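Local atomic coordinates of mevalonate diphosphate decarboxylase (PDB entry 3LTO), a protein that probably catalyses the ATP-dependent decarboxylation of mevalonate diphosphate to isopentenyl diphosphate in isoprenoid biosynthesis. Residues 181-195 with 252-264. Sequence-based numbering, arbitrary orientation.
Sequences IVISSQEKEIPSRVA and PFSYITDNTLHIL
Tyr255 turns its ring beside its own backbone N (chi1 -62°, CG anti to the carbonyl carbon), a setting that carries OH across to Ile190 and Ala195, while Phe253 CG lies between its backbone N and carbonyl carbon, turning its ring to the same pair. Both segments belong to the C-terminal domain of this GHMP-type protein, where the chain leaving strand 177-182 runs over the lead-in to helix 258-274 before entering helix 192-198. Tyr255 OH donates to Ile190 O at 2.6 Å; the hydroxyl approaches from above the carbonyl plane of Ile190 (43° out of it), off its lone-pair directions. Ala195 CB lies 3.2 Å from Tyr255 OH and also meets the Phe253 edge, whereas Glu189 sets its carboxylate nearly perpendicular (84°) to the Tyr255 ring, with CG at the ring edge. Phe246 of helix 228-247 packs against both aromatic rings. At the other end, Ile181 CD1 reaches Ile263 CG1 at 3.8 Å, and Leu308 touches both isoleucines. Thr257 and Thr260 form a capping box at the start of helix 258-274, in which Thr257 N donates to Thr260 OG1 (3.0 Å); Asn259 N adds a weak capping bond to Thr257 OG1. Between the two ends, Gln186 NE2 approaches Thr257 CG2, and a water donates to Gln186 OE1 and, weakly, to Ser254 O. Against the second threonine of the box, Ile183 CD1 sits 3.5 Å from Thr260 OG1.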
loop_
_atom_site.group_PDB
_atom_site.type_symbol
_atom_site.label_atom_id
_atom_site.label_comp_id
_atom_site.label_asym_id
_atom_site.label_seq_id
_atom_site.Cartn_x
_atom_site.Cartn_y
_atom_site.Cartn_z
ATOM N N ILE A 181 32.527 9.188 -4.527
ATOM C CA ILE A 181 33.925 8.815 -4.422
ATOM C C ILE A 181 33.986 7.391 -4.943
ATOM O O ILE A 181 33.510 6.454 -4.301
ATOM C CB ILE A 181 34.409 8.859 -2.969
ATOM C CG1 ILE A 181 34.353 10.301 -2.461
ATOM C CG2 ILE A 181 35.827 8.296 -2.874
ATOM C CD1 ILE A 181 34.374 10.426 -0.957
ATOM N N VAL A 182 34.554 7.240 -6.131
ATOM C CA VAL A 182 34.652 5.942 -6.774
ATOM C C VAL A 182 35.799 5.111 -6.240
ATOM O O VAL A 182 36.960 5.461 -6.416
ATOM C CB VAL A 182 34.844 6.101 -8.287
ATOM C CG1 VAL A 182 34.823 4.739 -8.965
ATOM C CG2 VAL A 182 33.773 7.017 -8.842
ATOM N N ILE A 183 35.463 4.007 -5.582
ATOM C CA ILE A 183 36.463 3.102 -5.045
ATOM C C ILE A 183 36.393 1.835 -5.892
ATOM O O ILE A 183 35.385 1.130 -5.885
ATOM C CB ILE A 183 36.182 2.793 -3.564
ATOM C CG1 ILE A 183 36.384 4.064 -2.735
ATOM C CG2 ILE A 183 37.090 1.682 -3.082
ATOM C CD1 ILE A 183 36.101 3.901 -1.263
ATOM N N SER A 184 37.462 1.571 -6.640
ATOM C CA SER A 184 37.531 0.414 -7.529
ATOM C C SER A 184 37.109 -0.912 -6.896
ATOM O O SER A 184 37.462 -1.219 -5.757
ATOM C CB SER A 184 38.943 0.290 -8.100
ATOM O OG SER A 184 39.296 1.472 -8.806
ATOM N N SER A 185 36.348 -1.696 -7.653
ATOM C CA SER A 185 35.865 -2.985 -7.168
ATOM C C SER A 185 36.958 -4.040 -7.075
ATOM O O SER A 185 37.972 -3.979 -7.774
ATOM C CB SER A 185 34.751 -3.522 -8.078
ATOM O OG SER A 185 33.568 -2.755 -7.966
ATOM N N GLN A 186 36.732 -5.010 -6.199
ATOM C CA GLN A 186 37.653 -6.119 -6.022
ATOM C C GLN A 186 37.126 -7.228 -6.927
ATOM O O GLN A 186 35.925 -7.301 -7.202
ATOM C CB GLN A 186 37.636 -6.591 -4.570
ATOM C CG GLN A 186 37.974 -5.508 -3.570
ATOM C CD GLN A 186 37.352 -5.763 -2.211
ATOM O OE1 GLN A 186 37.667 -6.750 -1.542
ATOM N NE2 GLN A 186 36.451 -4.872 -1.799
ATOM N N GLU A 187 38.020 -8.082 -7.401
ATOM C CA GLU A 187 37.618 -9.191 -8.256
ATOM C C GLU A 187 36.588 -10.030 -7.493
ATOM O O GLU A 187 36.588 -10.052 -6.263
ATOM C CB GLU A 187 38.854 -10.026 -8.595
ATOM C CG GLU A 187 38.644 -11.135 -9.608
ATOM C CD GLU A 187 39.967 -11.647 -10.166
ATOM O OE1 GLU A 187 40.878 -11.949 -9.359
ATOM O OE2 GLU A 187 40.096 -11.746 -11.408
ATOM N N LYS A 188 35.697 -10.700 -8.215
ATOM C CA LYS A 188 34.686 -11.537 -7.570
ATOM C C LYS A 188 33.752 -10.737 -6.648
ATOM O O LYS A 188 33.341 -11.222 -5.593
ATOM C CB LYS A 188 35.388 -12.654 -6.779
ATOM C CG LYS A 188 34.479 -13.559 -5.947
ATOM C CD LYS A 188 33.478 -14.332 -6.795
ATOM C CE LYS A 188 32.642 -15.264 -5.923
ATOM N NZ LYS A 188 31.935 -14.527 -4.828
ATOM N N GLU A 189 33.405 -9.519 -7.055
ATOM C CA GLU A 189 32.520 -8.670 -6.258
ATOM C C GLU A 189 31.050 -9.103 -6.288
ATOM O O GLU A 189 30.471 -9.306 -7.352
ATOM C CB GLU A 189 32.632 -7.217 -6.717
ATOM C CG GLU A 189 31.681 -6.276 -5.999
ATOM C CD GLU A 189 32.218 -4.865 -5.908
ATOM O OE1 GLU A 189 33.180 -4.633 -5.133
ATOM O OE2 GLU A 189 31.680 -3.990 -6.615
ATOM N N ILE A 190 30.453 -9.222 -5.106
ATOM C CA ILE A 190 29.060 -9.638 -4.963
ATOM C C ILE A 190 28.069 -8.582 -5.455
ATOM O O ILE A 190 28.068 -7.452 -4.973
ATOM C CB ILE A 190 28.712 -9.926 -3.492
ATOM C CG1 ILE A 190 29.802 -10.782 -2.841
ATOM C CG2 ILE A 190 27.348 -10.605 -3.410
ATOM C CD1 ILE A 190 29.900 -12.178 -3.364
ATOM N N PRO A 191 27.205 -8.945 -6.417
ATOM C CA PRO A 191 26.209 -8.010 -6.955
ATOM C C PRO A 191 25.194 -7.576 -5.898
ATOM O O PRO A 191 24.882 -8.323 -4.969
ATOM C CB PRO A 191 25.551 -8.811 -8.079
ATOM C CG PRO A 191 26.647 -9.709 -8.535
ATOM C CD PRO A 191 27.249 -10.173 -7.230
ATOM N N SER A 192 24.688 -6.361 -6.055
ATOM C CA SER A 192 23.708 -5.796 -5.141
ATOM C C SER A 192 22.577 -6.786 -4.871
ATOM O O SER A 192 22.206 -7.029 -3.723
ATOM C CB SER A 192 23.143 -4.506 -5.737
ATOM O OG SER A 192 22.186 -3.928 -4.876
ATOM N N ARG A 193 22.045 -7.350 -5.950
ATOM C CA ARG A 193 20.961 -8.325 -5.903
ATOM C C ARG A 193 21.288 -9.518 -4.997
ATOM O O ARG A 193 20.490 -9.900 -4.145
ATOM C CB ARG A 193 20.677 -8.802 -7.336
ATOM C CG ARG A 193 19.708 -9.960 -7.478
ATOM C CD ARG A 193 18.280 -9.530 -7.246
ATOM N NE ARG A 193 17.935 -8.338 -8.014
ATOM C CZ ARG A 193 16.701 -7.859 -8.120
ATOM N NH1 ARG A 193 15.696 -8.481 -7.514
ATOM N NH2 ARG A 193 16.474 -6.751 -8.810
ATOM N N VAL A 194 22.464 -10.105 -5.191
ATOM C CA VAL A 194 22.896 -11.249 -4.401
ATOM C C VAL A 194 23.181 -10.883 -2.948
ATOM O O VAL A 194 22.864 -11.647 -2.036
ATOM C CB VAL A 194 24.157 -11.905 -5.017
ATOM C CG1 VAL A 194 24.731 -12.948 -4.059
ATOM C CG2 VAL A 194 23.799 -12.569 -6.340
ATOM N N ALA A 195 23.780 -9.713 -2.732
ATOM C CA ALA A 195 24.101 -9.261 -1.379
ATOM C C ALA A 195 22.825 -9.195 -0.548
ATOM O O ALA A 195 22.820 -9.533 0.636
ATOM C CB ALA A 195 24.765 -7.880 -1.429
ATOM N N PRO A 252 31.063 -14.024 5.552
ATOM C CA PRO A 252 31.402 -12.598 5.581
ATOM C C PRO A 252 32.063 -12.030 4.326
ATOM O O PRO A 252 33.006 -12.606 3.788
ATOM C CB PRO A 252 32.316 -12.492 6.798
ATOM C CG PRO A 252 31.734 -13.514 7.728
ATOM C CD PRO A 252 31.473 -14.685 6.806
ATOM N N PHE A 253 31.545 -10.900 3.858
ATOM C CA PHE A 253 32.109 -10.214 2.703
ATOM C C PHE A 253 31.950 -8.729 2.975
ATOM O O PHE A 253 31.137 -8.328 3.808
ATOM C CB PHE A 253 31.417 -10.612 1.390
ATOM C CG PHE A 253 29.955 -10.270 1.330
ATOM C CD1 PHE A 253 29.006 -11.066 1.974
ATOM C CD2 PHE A 253 29.519 -9.165 0.604
ATOM C CE1 PHE A 253 27.638 -10.764 1.892
ATOM C CE2 PHE A 253 28.152 -8.855 0.518
ATOM C CZ PHE A 253 27.215 -9.659 1.165
ATOM N N SER A 254 32.732 -7.904 2.297
ATOM C CA SER A 254 32.640 -6.478 2.543
ATOM C C SER A 254 33.043 -5.637 1.345
ATOM O O SER A 254 34.013 -5.955 0.658
ATOM C CB SER A 254 33.521 -6.117 3.742
ATOM O OG SER A 254 33.560 -4.719 3.955
ATOM N N TYR A 255 32.281 -4.572 1.096
ATOM C CA TYR A 255 32.578 -3.653 0.003
ATOM C C TYR A 255 33.500 -2.595 0.571
ATOM O O TYR A 255 34.278 -1.970 -0.149
ATOM C CB TYR A 255 31.305 -2.975 -0.502
ATOM C CG TYR A 255 30.297 -3.941 -1.063
ATOM C CD1 TYR A 255 30.517 -4.573 -2.287
ATOM C CD2 TYR A 255 29.127 -4.229 -0.368
ATOM C CE1 TYR A 255 29.593 -5.464 -2.806
ATOM C CE2 TYR A 255 28.196 -5.119 -0.875
ATOM C CZ TYR A 255 28.434 -5.732 -2.094
ATOM O OH TYR A 255 27.513 -6.607 -2.590
ATOM N N ILE A 256 33.394 -2.395 1.880
ATOM C CA ILE A 256 34.219 -1.420 2.566
ATOM C C ILE A 256 35.594 -2.043 2.776
ATOM O O ILE A 256 35.705 -3.218 3.104
ATOM C CB ILE A 256 33.600 -1.038 3.933
ATOM C CG1 ILE A 256 32.334 -0.202 3.711
ATOM C CG2 ILE A 256 34.631 -0.290 4.803
ATOM C CD1 ILE A 256 31.464 -0.062 4.959
ATOM N N THR A 257 36.636 -1.259 2.550
ATOM C CA THR A 257 37.999 -1.732 2.738
ATOM C C THR A 257 38.734 -0.677 3.537
ATOM O O THR A 257 38.156 0.350 3.895
ATOM C CB THR A 257 38.752 -1.879 1.406
ATOM O OG1 THR A 257 38.991 -0.573 0.862
ATOM C CG2 THR A 257 37.949 -2.719 0.417
ATOM N N ASP A 258 40.015 -0.926 3.795
ATOM C CA ASP A 258 40.837 0.019 4.531
ATOM C C ASP A 258 40.872 1.336 3.764
ATOM O O ASP A 258 40.931 2.413 4.355
ATOM C CB ASP A 258 42.255 -0.540 4.716
ATOM C CG ASP A 258 42.930 -0.884 3.400
ATOM O OD1 ASP A 258 42.244 -1.385 2.482
ATOM O OD2 ASP A 258 44.155 -0.663 3.289
ATOM N N ASN A 259 40.816 1.253 2.440
ATOM C CA ASN A 259 40.831 2.464 1.635
ATOM C C ASN A 259 39.562 3.270 1.930
ATOM O O ASN A 259 39.612 4.487 2.138
ATOM C CB ASN A 259 40.929 2.108 0.154
ATOM C CG ASN A 259 41.125 3.325 -0.724
ATOM O OD1 ASN A 259 41.790 4.279 -0.334
ATOM N ND2 ASN A 259 40.559 3.293 -1.922
ATOM N N THR A 260 38.429 2.581 1.974
ATOM C CA THR A 260 37.150 3.218 2.259
ATOM C C THR A 260 37.171 3.843 3.647
ATOM O O THR A 260 36.761 4.991 3.830
ATOM C CB THR A 260 36.002 2.195 2.225
ATOM O OG1 THR A 260 36.194 1.300 1.122
ATOM C CG2 THR A 260 34.655 2.909 2.076
ATOM N N LEU A 261 37.651 3.084 4.625
ATOM C CA LEU A 261 37.708 3.562 6.001
ATOM C C LEU A 261 38.551 4.826 6.150
ATOM O O LEU A 261 38.239 5.701 6.955
ATOM C CB LEU A 261 38.243 2.453 6.919
ATOM C CG LEU A 261 37.365 1.195 6.999
ATOM C CD1 LEU A 261 38.071 0.117 7.793
ATOM C CD2 LEU A 261 36.014 1.545 7.646
ATOM N N HIS A 262 39.613 4.928 5.365
ATOM C CA HIS A 262 40.467 6.099 5.428
ATOM C C HIS A 262 39.652 7.336 5.089
ATOM O O HIS A 262 39.655 8.306 5.841
ATOM C CB HIS A 262 41.645 5.964 4.450
ATOM C CG HIS A 262 42.571 4.834 4.781
ATOM N ND1 HIS A 262 43.385 4.236 3.842
ATOM C CD2 HIS A 262 42.813 4.195 5.952
ATOM C CE1 HIS A 262 44.088 3.277 4.420
ATOM N NE2 HIS A 262 43.758 3.231 5.699
ATOM N N ILE A 263 38.923 7.291 3.980
ATOM C CA ILE A 263 38.145 8.452 3.572
ATOM C C ILE A 263 36.926 8.702 4.463
ATOM O O ILE A 263 36.536 9.846 4.675
ATOM C CB ILE A 263 37.741 8.351 2.070
ATOM C CG1 ILE A 263 37.149 9.682 1.605
ATOM C CG2 ILE A 263 36.753 7.213 1.849
ATOM C CD1 ILE A 263 38.053 10.891 1.893
ATOM N N LEU A 264 36.326 7.643 4.999
ATOM C CA LEU A 264 35.184 7.828 5.894
ATOM C C LEU A 264 35.688 8.525 7.161
ATOM O O LEU A 264 35.056 9.445 7.666
ATOM C CB LEU A 264 34.538 6.484 6.255
ATOM C CG LEU A 264 33.808 5.766 5.119
ATOM C CD1 LEU A 264 33.166 4.491 5.638
ATOM C CD2 LEU A 264 32.754 6.696 4.536
HETATM O O HOH W 1 36.753 -7.827 1.396
#